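Local coordinates for protein TRAP dicarboxylate transporter-DctP subunit (Marinobacter aquaeolei, PDB 4PFI) that probably captures a small organic acid such as a dicarboxylate in the periplasm and delivers it to a TRAP-type membrane transporter, at residues P109-E122 / R309-F323. Sequence-based numbering, arbitrary orientation.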
ATOM      1  N   PRO A 109      -1.657  12.561  -6.877  1.00 34.27           N
ATOM      2  CA  PRO A 109      -1.770  12.921  -5.456  1.00 33.69           C
ATOM      3  C   PRO A 109      -3.018  12.359  -4.782  1.00 33.46           C
ATOM      4  O   PRO A 109      -3.070  12.277  -3.555  1.00 34.71           O
ATOM      5  CB  PRO A 109      -1.840  14.453  -5.477  1.00 37.90           C
ATOM      6  CG  PRO A 109      -1.461  14.867  -6.887  1.00 38.70           C
ATOM      7  CD  PRO A 109      -1.830  13.722  -7.763  1.00 35.72           C
ATOM      8  N   GLU A 110      -3.996  11.958  -5.581  1.00 31.44           N
ATOM      9  CA  GLU A 110      -5.256  11.446  -5.068  1.00 35.62           C
ATOM     10  C   GLU A 110      -5.030  10.134  -4.316  1.00 34.60           C
ATOM     11  O   GLU A 110      -5.827   9.757  -3.455  1.00 34.42           O
ATOM     12  CB  GLU A 110      -6.244  11.236  -6.227  1.00 39.38           C
ATOM     13  CG  GLU A 110      -6.640  12.546  -6.918  1.00 47.45           C
ATOM     14  CD  GLU A 110      -5.519  13.162  -7.764  1.00 50.92           C
ATOM     15  OE1 GLU A 110      -4.699  12.404  -8.328  1.00 50.17           O
ATOM     16  OE2 GLU A 110      -5.457  14.410  -7.872  1.00 53.70           O
ATOM     17  N   THR A 111      -3.951   9.431  -4.649  1.00 29.27           N
ATOM     18  CA  THR A 111      -3.642   8.175  -3.968  1.00 28.51           C
ATOM     19  C   THR A 111      -3.281   8.433  -2.495  1.00 27.30           C
ATOM     20  O   THR A 111      -3.297   7.509  -1.688  1.00 27.66           O
ATOM     21  CB  THR A 111      -2.526   7.375  -4.687  1.00 30.11           C
ATOM     22  OG1 THR A 111      -1.351   8.182  -4.836  1.00 32.14           O
ATOM     23  CG2 THR A 111      -2.991   6.924  -6.062  1.00 28.56           C
ATOM     24  N   GLY A 112      -2.989   9.691  -2.142  1.00 25.79           N
ATOM     25  CA  GLY A 112      -2.783  10.054  -0.751  1.00 23.63           C
ATOM     26  C   GLY A 112      -3.956   9.649   0.135  1.00 23.86           C
ATOM     27  O   GLY A 112      -3.802   9.444   1.328  1.00 23.33           O
ATOM     28  N   LEU A 113      -5.142   9.557  -0.449  1.00 25.60           N
ATOM     29  CA  LEU A 113      -6.305   9.070   0.269  1.00 26.88           C
ATOM     30  C   LEU A 113      -5.975   7.808   1.079  1.00 22.38           C
ATOM     31  O   LEU A 113      -6.457   7.648   2.188  1.00 24.79           O
ATOM     32  CB  LEU A 113      -7.424   8.753  -0.728  1.00 24.45           C
ATOM     33  CG  LEU A 113      -8.739   8.212  -0.162  1.00 25.67           C
ATOM     34  CD1 LEU A 113      -9.625   9.356   0.335  1.00 26.88           C
ATOM     35  CD2 LEU A 113      -9.481   7.354  -1.235  1.00 25.14           C
ATOM     36  N   PHE A 114      -5.153   6.927   0.515  1.00 22.03           N
ATOM     37  CA  PHE A 114      -4.852   5.629   1.118  1.00 21.24           C
ATOM     38  C   PHE A 114      -3.857   5.675   2.263  1.00 20.29           C
ATOM     39  O   PHE A 114      -3.652   4.663   2.933  1.00 23.03           O
ATOM     40  CB  PHE A 114      -4.344   4.648   0.044  1.00 21.76           C
ATOM     41  CG  PHE A 114      -5.354   4.356  -1.002  1.00 23.58           C
ATOM     42  CD1 PHE A 114      -6.559   3.763  -0.654  1.00 22.14           C
ATOM     43  CD2 PHE A 114      -5.133   4.727  -2.324  1.00 24.05           C
ATOM     44  CE1 PHE A 114      -7.530   3.512  -1.628  1.00 26.55           C
ATOM     45  CE2 PHE A 114      -6.092   4.473  -3.299  1.00 27.34           C
ATOM     46  CZ  PHE A 114      -7.303   3.861  -2.945  1.00 28.03           C
ATOM     47  N   ASN A 115      -3.230   6.825   2.482  1.00 20.40           N
ATOM     48  CA  ASN A 115      -2.380   7.011   3.662  1.00 20.01           C
ATOM     49  C   ASN A 115      -3.065   7.828   4.775  1.00 22.23           C
ATOM     50  O   ASN A 115      -2.449   8.079   5.803  1.00 20.78           O
ATOM     51  CB  ASN A 115      -1.044   7.672   3.308  1.00 19.89           C
ATOM     52  CG  ASN A 115      -0.276   6.959   2.195  1.00 26.34           C
ATOM     53  OD1 ASN A 115       0.357   7.616   1.361  1.00 28.50           O
ATOM     54  ND2 ASN A 115      -0.316   5.632   2.176  1.00 25.79           N
ATOM     55  N   LEU A 116      -4.312   8.258   4.576  1.00 22.89           N
ATOM     56  CA  LEU A 116      -5.054   8.969   5.637  1.00 20.80           C
ATOM     57  C   LEU A 116      -5.469   8.009   6.761  1.00 19.74           C
ATOM     58  O   LEU A 116      -5.961   6.909   6.504  1.00 22.18           O
ATOM     59  CB  LEU A 116      -6.295   9.672   5.067  1.00 21.34           C
ATOM     60  CG  LEU A 116      -5.997  10.929   4.232  1.00 22.19           C
ATOM     61  CD1 LEU A 116      -7.250  11.409   3.554  1.00 27.40           C
ATOM     62  CD2 LEU A 116      -5.393  12.044   5.095  1.00 22.13           C
ATOM     63  N   HIS A 117      -5.281   8.405   8.011  1.00 19.40           N
ATOM     64  CA  HIS A 117      -5.586   7.492   9.114  1.00 19.98           C
ATOM     65  C   HIS A 117      -7.096   7.469   9.412  1.00 23.81           C
ATOM     66  O   HIS A 117      -7.738   8.516   9.366  1.00 23.24           O
ATOM     67  CB  HIS A 117      -4.794   7.884  10.367  1.00 18.46           C
ATOM     68  CG  HIS A 117      -3.312   7.679  10.235  1.00 20.18           C
ATOM     69  ND1 HIS A 117      -2.440   7.848  11.272  1.00 17.72           N
ATOM     70  CD2 HIS A 117      -2.562   7.314   9.159  1.00 17.94           C
ATOM     71  CE1 HIS A 117      -1.204   7.601  10.854  1.00 18.47           C
ATOM     72  NE2 HIS A 117      -1.256   7.287   9.584  1.00 17.55           N
ATOM     73  N   PHE A 118      -7.639   6.285   9.715  1.00 23.52           N
ATOM     74  CA  PHE A 118      -9.020   6.120  10.195  1.00 22.39           C
ATOM     75  C   PHE A 118     -10.075   6.568   9.184  1.00 27.36           C
ATOM     76  O   PHE A 118     -11.147   6.996   9.566  1.00 30.21           O
ATOM     77  CB  PHE A 118      -9.202   6.846  11.531  1.00 20.06           C
ATOM     78  CG  PHE A 118      -8.194   6.421  12.569  1.00 19.42           C
ATOM     79  CD1 PHE A 118      -8.263   5.157  13.142  1.00 19.17           C
ATOM     80  CD2 PHE A 118      -7.154   7.263  12.946  1.00 20.72           C
ATOM     81  CE1 PHE A 118      -7.321   4.738  14.062  1.00 18.62           C
ATOM     82  CE2 PHE A 118      -6.211   6.843  13.881  1.00 19.84           C
ATOM     83  CZ  PHE A 118      -6.300   5.574  14.433  1.00 18.19           C
ATOM     84  N   LEU A 119      -9.781   6.444   7.894  1.00 29.14           N
ATOM     85  CA  LEU A 119     -10.677   6.952   6.870  1.00 26.62           C
ATOM     86  C   LEU A 119     -11.470   5.813   6.245  1.00 28.72           C
ATOM     87  O   LEU A 119     -12.693   5.747   6.382  1.00 32.06           O
ATOM     88  CB  LEU A 119      -9.895   7.686   5.782  1.00 26.83           C
ATOM     89  CG  LEU A 119     -10.769   8.248   4.651  1.00 28.68           C
ATOM     90  CD1 LEU A 119     -11.293   9.623   5.025  1.00 24.94           C
ATOM     91  CD2 LEU A 119      -9.988   8.298   3.356  1.00 30.40           C
ATOM     92  N   LEU A 120     -10.772   4.929   5.540  1.00 23.51           N
ATOM     93  CA  LEU A 120     -11.396   3.747   4.977  1.00 26.13           C
ATOM     94  C   LEU A 120     -11.996   2.911   6.105  1.00 29.59           C
ATOM     95  O   LEU A 120     -11.505   2.944   7.226  1.00 28.87           O
ATOM     96  CB  LEU A 120     -10.366   2.922   4.234  1.00 24.75           C
ATOM     97  CG  LEU A 120     -10.017   3.336   2.813  1.00 30.84           C
ATOM     98  CD1 LEU A 120      -9.796   4.845   2.675  1.00 29.76           C
ATOM     99  CD2 LEU A 120      -8.774   2.554   2.387  1.00 35.64           C
ATOM    100  N   PRO A 121     -13.073   2.167   5.814  1.00 30.37           N
ATOM    101  CA  PRO A 121     -13.719   1.343   6.845  1.00 26.81           C
ATOM    102  C   PRO A 121     -12.761   0.277   7.433  1.00 26.81           C
ATOM    103  O   PRO A 121     -12.003  -0.340   6.684  1.00 24.49           O
ATOM    104  CB  PRO A 121     -14.886   0.693   6.095  1.00 26.97           C
ATOM    105  CG  PRO A 121     -14.565   0.829   4.655  1.00 29.71           C
ATOM    106  CD  PRO A 121     -13.752   2.064   4.512  1.00 28.19           C
ATOM    107  N   GLU A 122     -12.792   0.111   8.757  1.00 28.58           N
ATOM    108  CA  GLU A 122     -11.986  -0.865   9.493  1.00 29.46           C
ATOM    109  C   GLU A 122     -12.303  -2.280   9.069  1.00 31.64           C
ATOM    110  O   GLU A 122     -11.407  -3.074   8.779  1.00 31.68           O
ATOM    111  CB  GLU A 122     -12.319  -0.813  10.985  1.00 34.23           C
ATOM    112  CG  GLU A 122     -12.181   0.523  11.633  1.00 39.42           C
ATOM    113  CD  GLU A 122     -12.649   0.495  13.075  1.00 43.16           C
ATOM    114  OE1 GLU A 122     -13.124  -0.575  13.532  1.00 43.33           O
ATOM    115  OE2 GLU A 122     -12.536   1.543  13.751  1.00 44.00           O
ATOM    116  N   ARG A 309      -7.596   4.365  20.003  1.00 20.14           N
ATOM    117  CA  ARG A 309      -7.728   4.608  18.578  1.00 20.25           C
ATOM    118  C   ARG A 309      -8.509   5.888  18.339  1.00 25.34           C
ATOM    119  O   ARG A 309      -8.156   6.695  17.477  1.00 23.60           O
ATOM    120  CB  ARG A 309      -8.409   3.429  17.892  1.00 20.66           C
ATOM    121  CG  ARG A 309      -7.545   2.185  17.959  1.00 19.60           C
ATOM    122  CD  ARG A 309      -8.140   0.980  17.245  1.00 20.01           C
ATOM    123  NE  ARG A 309      -8.136   1.157  15.794  1.00 20.07           N
ATOM    124  CZ  ARG A 309      -9.224   1.237  15.044  1.00 22.27           C
ATOM    125  NH1 ARG A 309     -10.433   1.143  15.592  1.00 26.15           N
ATOM    126  NH2 ARG A 309      -9.105   1.400  13.737  1.00 21.24           N
ATOM    127  N   ALA A 310      -9.577   6.058  19.117  1.00 29.26           N
ATOM    128  CA  ALA A 310     -10.465   7.200  18.982  1.00 27.61           C
ATOM    129  C   ALA A 310      -9.684   8.485  19.226  1.00 23.99           C
ATOM    130  O   ALA A 310      -9.917   9.481  18.558  1.00 24.83           O
ATOM    131  CB  ALA A 310     -11.624   7.086  19.945  1.00 25.15           C
ATOM    132  N   ALA A 311      -8.737   8.448  20.156  1.00 22.46           N
ATOM    133  CA  ALA A 311      -7.917   9.615  20.439  1.00 22.06           C
ATOM    134  C   ALA A 311      -7.004   9.989  19.242  1.00 24.82           C
ATOM    135  O   ALA A 311      -6.782  11.172  18.956  1.00 24.76           O
ATOM    136  CB  ALA A 311      -7.094   9.403  21.727  1.00 21.29           C
ATOM    137  N   PHE A 312      -6.485   8.982  18.546  1.00 22.89           N
ATOM    138  CA  PHE A 312      -5.626   9.212  17.396  1.00 21.68           C
ATOM    139  C   PHE A 312      -6.457   9.707  16.234  1.00 20.67           C
ATOM    140  O   PHE A 312      -5.993  10.513  15.433  1.00 21.70           O
ATOM    141  CB  PHE A 312      -4.893   7.931  16.979  1.00 18.57           C
ATOM    142  CG  PHE A 312      -3.660   7.634  17.780  1.00 17.40           C
ATOM    143  CD1 PHE A 312      -2.520   8.410  17.634  1.00 16.75           C
ATOM    144  CD2 PHE A 312      -3.602   6.533  18.622  1.00 17.21           C
ATOM    145  CE1 PHE A 312      -1.370   8.120  18.352  1.00 17.73           C
ATOM    146  CE2 PHE A 312      -2.424   6.243  19.350  1.00 16.02           C
ATOM    147  CZ  PHE A 312      -1.324   7.035  19.214  1.00 15.41           C
ATOM    148  N   ARG A 313      -7.675   9.190  16.119  1.00 22.68           N
ATOM    149  CA  ARG A 313      -8.590   9.624  15.062  1.00 22.82           C
ATOM    150  C   ARG A 313      -8.810  11.140  15.186  1.00 26.05           C
ATOM    151  O   ARG A 313      -8.607  11.906  14.224  1.00 27.74           O
ATOM    152  CB  ARG A 313      -9.920   8.874  15.168  1.00 23.90           C
ATOM    153  CG  ARG A 313     -10.739   8.823  13.873  1.00 29.66           C
ATOM    154  CD  ARG A 313     -12.071   8.067  14.078  1.00 36.73           C
ATOM    155  NE  ARG A 313     -11.906   6.934  15.009  1.00 44.66           N
ATOM    156  CZ  ARG A 313     -12.017   5.637  14.694  1.00 42.07           C
ATOM    157  NH1 ARG A 313     -12.334   5.253  13.446  1.00 43.35           N
ATOM    158  NH2 ARG A 313     -11.828   4.716  15.639  1.00 30.30           N
ATOM    159  N   ASP A 314      -9.180  11.563  16.396  1.00 28.29           N
ATOM    160  CA  ASP A 314      -9.441  12.968  16.684  1.00 32.46           C
ATOM    161  C   ASP A 314      -8.230  13.790  16.260  1.00 31.86           C
ATOM    162  O   ASP A 314      -8.366  14.792  15.554  1.00 37.19           O
ATOM    163  CB  ASP A 314      -9.776  13.164  18.170  1.00 30.97           C
ATOM    164  CG  ASP A 314     -11.085  12.452  18.588  1.00 36.91           C
ATOM    165  OD1 ASP A 314     -11.878  12.067  17.694  1.00 37.22           O
ATOM    166  OD2 ASP A 314     -11.334  12.277  19.813  1.00 37.89           O
ATOM    167  N   ALA A 315      -7.041  13.312  16.608  1.00 24.48           N
ATOM    168  CA  ALA A 315      -5.819  14.068  16.348  1.00 22.10           C
ATOM    169  C   ALA A 315      -5.308  13.927  14.909  1.00 21.72           C
ATOM    170  O   ALA A 315      -4.428  14.679  14.487  1.00 25.19           O
ATOM    171  CB  ALA A 315      -4.731  13.687  17.362  1.00 20.86           C
ATOM    172  N   SER A 316      -5.908  13.027  14.134  1.00 23.80           N
ATOM    173  CA  SER A 316      -5.500  12.777  12.739  1.00 22.51           C
ATOM    174  C   SER A 316      -6.125  13.720  11.721  1.00 22.93           C
ATOM    175  O   SER A 316      -5.738  13.723  10.551  1.00 26.02           O
ATOM    176  CB  SER A 316      -5.924  11.369  12.332  1.00 21.43           C
ATOM    177  OG  SER A 316      -7.359  11.319  12.231  1.00 33.15           O
ATOM    178  N   LEU A 317      -7.116  14.485  12.141  1.00 25.04           N
ATOM    179  CA  LEU A 317      -7.953  15.225  11.189  1.00 27.04           C
ATOM    180  C   LEU A 317      -7.179  16.171  10.243  1.00 27.18           C
ATOM    181  O   LEU A 317      -7.445  16.198   9.051  1.00 34.37           O
ATOM    182  CB  LEU A 317      -9.061  15.963  11.936  1.00 28.23           C
ATOM    183  CG  LEU A 317     -10.029  14.980  12.623  1.00 29.55           C
ATOM    184  CD1 LEU A 317     -11.040  15.710  13.489  1.00 29.25           C
ATOM    185  CD2 LEU A 317     -10.749  14.087  11.593  1.00 30.72           C
ATOM    186  N   PRO A 318      -6.178  16.889  10.759  1.00 27.41           N
ATOM    187  CA  PRO A 318      -5.385  17.832   9.955  1.00 31.65           C
ATOM    188  C   PRO A 318      -4.729  17.242   8.706  1.00 32.55           C
ATOM    189  O   PRO A 318      -4.483  18.005   7.774  1.00 34.47           O
ATOM    190  CB  PRO A 318      -4.300  18.311  10.932  1.00 29.91           C
ATOM    191  CG  PRO A 318      -4.897  18.135  12.281  1.00 25.74           C
ATOM    192  CD  PRO A 318      -5.783  16.910  12.179  1.00 29.39           C
ATOM    193  N   ALA A 319      -4.432  15.946   8.666  1.00 29.75           N
ATOM    194  CA  ALA A 319      -3.963  15.354   7.412  1.00 24.79           C
ATOM    195  C   ALA A 319      -5.048  15.387   6.315  1.00 28.01           C
ATOM    196  O   ALA A 319      -4.731  15.409   5.131  1.00 26.16           O
ATOM    197  CB  ALA A 319      -3.476  13.951   7.623  1.00 26.81           C
ATOM    198  N   ARG A 320      -6.321  15.402   6.716  1.00 29.33           N
ATOM    199  CA  ARG A 320      -7.421  15.485   5.754  1.00 32.30           C
ATOM    200  C   ARG A 320      -7.437  16.861   5.109  1.00 34.39           C
ATOM    201  O   ARG A 320      -7.620  16.990   3.903  1.00 29.17           O
ATOM    202  CB  ARG A 320      -8.768  15.158   6.417  1.00 28.60           C
ATOM    203  CG  ARG A 320      -8.860  13.685   6.714  1.00 27.71           C
ATOM    204  CD  ARG A 320     -10.094  13.262   7.470  1.00 34.16           C
ATOM    205  NE  ARG A 320      -9.908  11.925   8.032  1.00 34.15           N
ATOM    206  CZ  ARG A 320     -10.889  11.150   8.486  1.00 35.63           C
ATOM    207  NH1 ARG A 320     -12.153  11.560   8.442  1.00 28.91           N
ATOM    208  NH2 ARG A 320     -10.595   9.945   8.978  1.00 35.48           N
ATOM    209  N   GLN A 321      -7.197  17.878   5.930  1.00 37.01           N
ATOM    210  CA  GLN A 321      -7.135  19.255   5.464  1.00 35.12           C
ATOM    211  C   GLN A 321      -6.015  19.409   4.434  1.00 31.79           C
ATOM    212  O   GLN A 321      -6.248  19.871   3.331  1.00 35.93           O
ATOM    213  CB  GLN A 321      -6.907  20.182   6.658  1.00 39.42           C
ATOM    214  CG  GLN A 321      -6.781  21.664   6.313  1.00 42.93           C
ATOM    215  CD  GLN A 321      -6.415  22.507   7.522  1.00 48.42           C
ATOM    216  OE1 GLN A 321      -7.057  22.422   8.574  1.00 49.85           O
ATOM    217  NE2 GLN A 321      -5.360  23.303   7.392  1.00 51.28           N
ATOM    218  N   ARG A 322      -4.802  18.987   4.795  1.00 33.22           N
ATOM    219  CA  ARG A 322      -3.648  19.056   3.888  1.00 31.11           C
ATOM    220  C   ARG A 322      -3.939  18.283   2.595  1.00 31.56           C
ATOM    221  O   ARG A 322      -3.535  18.691   1.513  1.00 28.92           O
ATOM    222  CB  ARG A 322      -2.384  18.511   4.574  1.00 32.60           C
ATOM    223  CG  ARG A 322      -1.174  18.282   3.636  1.00 36.99           C
ATOM    224  CD  ARG A 322      -0.608  19.579   3.015  1.00 43.69           C
ATOM    225  NE  ARG A 322      -0.551  20.695   3.970  1.00 53.34           N
ATOM    226  CZ  ARG A 322       0.383  20.847   4.917  1.00 56.48           C
ATOM    227  NH1 ARG A 322       1.359  19.950   5.062  1.00 54.57           N
ATOM    228  NH2 ARG A 322       0.339  21.901   5.735  1.00 56.08           N
ATOM    229  N   PHE A 323      -4.678  17.183   2.715  1.00 30.55           N
ATOM    230  CA  PHE A 323      -4.999  16.348   1.563  1.00 27.64           C
ATOM    231  C   PHE A 323      -5.903  17.093   0.603  1.00 30.41           C
ATOM    232  O   PHE A 323      -5.692  17.035  -0.597  1.00 34.02           O
ATOM    233  CB  PHE A 323      -5.676  15.039   1.980  1.00 27.15           C
ATOM    234  CG  PHE A 323      -6.079  14.168   0.819  1.00 27.65           C
ATOM    235  CD1 PHE A 323      -5.128  13.656  -0.044  1.00 27.06           C
ATOM    236  CD2 PHE A 323      -7.426  13.893   0.567  1.00 28.86           C
ATOM    237  CE1 PHE A 323      -5.505  12.860  -1.114  1.00 27.62           C
ATOM    238  CE2 PHE A 323      -7.810  13.098  -0.501  1.00 29.41           C
ATOM    239  CZ  PHE A 323      -6.851  12.585  -1.343  1.00 30.91           C
TER
HETATM  240  O   HOH W   1      -7.217  11.131   9.116  1.00 28.36           O
HETATM  241  O   HOH W   2     -13.413   6.201  10.993  1.00 37.12           O
HETATM  242  O   HOH W   3     -11.479   3.594  11.509  1.00 21.72           O
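Phe-118 lays one face of its ring against helix 306-316, where the 3-10 segment 109-115 and the loop after it pack on two C-terminal helices of this TRAP-family solute-binding protein. Arg-313 CB makes a CH-pi contact over that face, 4.3 Å from the ring centroid, while Phe-312 CB approaches Phe-118 CE2 at 3.5 Å. With CG anti to its carbonyl carbon (chi1 -54°), the Phe-118 ring reaches the backbone of Arg-309 and Arg-313. An alanine in place of Phe-118 is likely to leave a gap beside Phe-312 CB and strip the Arg-313 methylenes of the ring they lie on. Farther along, Leu-116 CD2 meets Ala-319 CB at 3.7 Å and its CD1 lies near Phe-323, whose ring turns an edge to the carbonyl oxygens of Pro-109 and Glu-110.

Charge closes the other end: Glu-122 OE2 lies in the guanidinium plane of Arg-309 and takes a 2.8 Å bond from its NH1, which stands well above the carboxylate plane. Arg-313 NH1 adds a long salt bridge to the same oxygen, and Arg-309 is also salt-bridged to Glu-306 and gives hydrogen bonds to the backbone oxygens of Ala-240 and Arg-241.

Between these ends, Leu-119 CD1 sits over the centre of one face of the Arg-320 guanidinium, opposite Leu-317 CD2. Arg-320 NH2 gives His-117 O a nearly straight in-plane bond of 3.2 Å and Phe-118 O a weak one, while a water accepts from Arg-320 NE and donates to His-117 O at 2.7 Å and to Ser-316 OG.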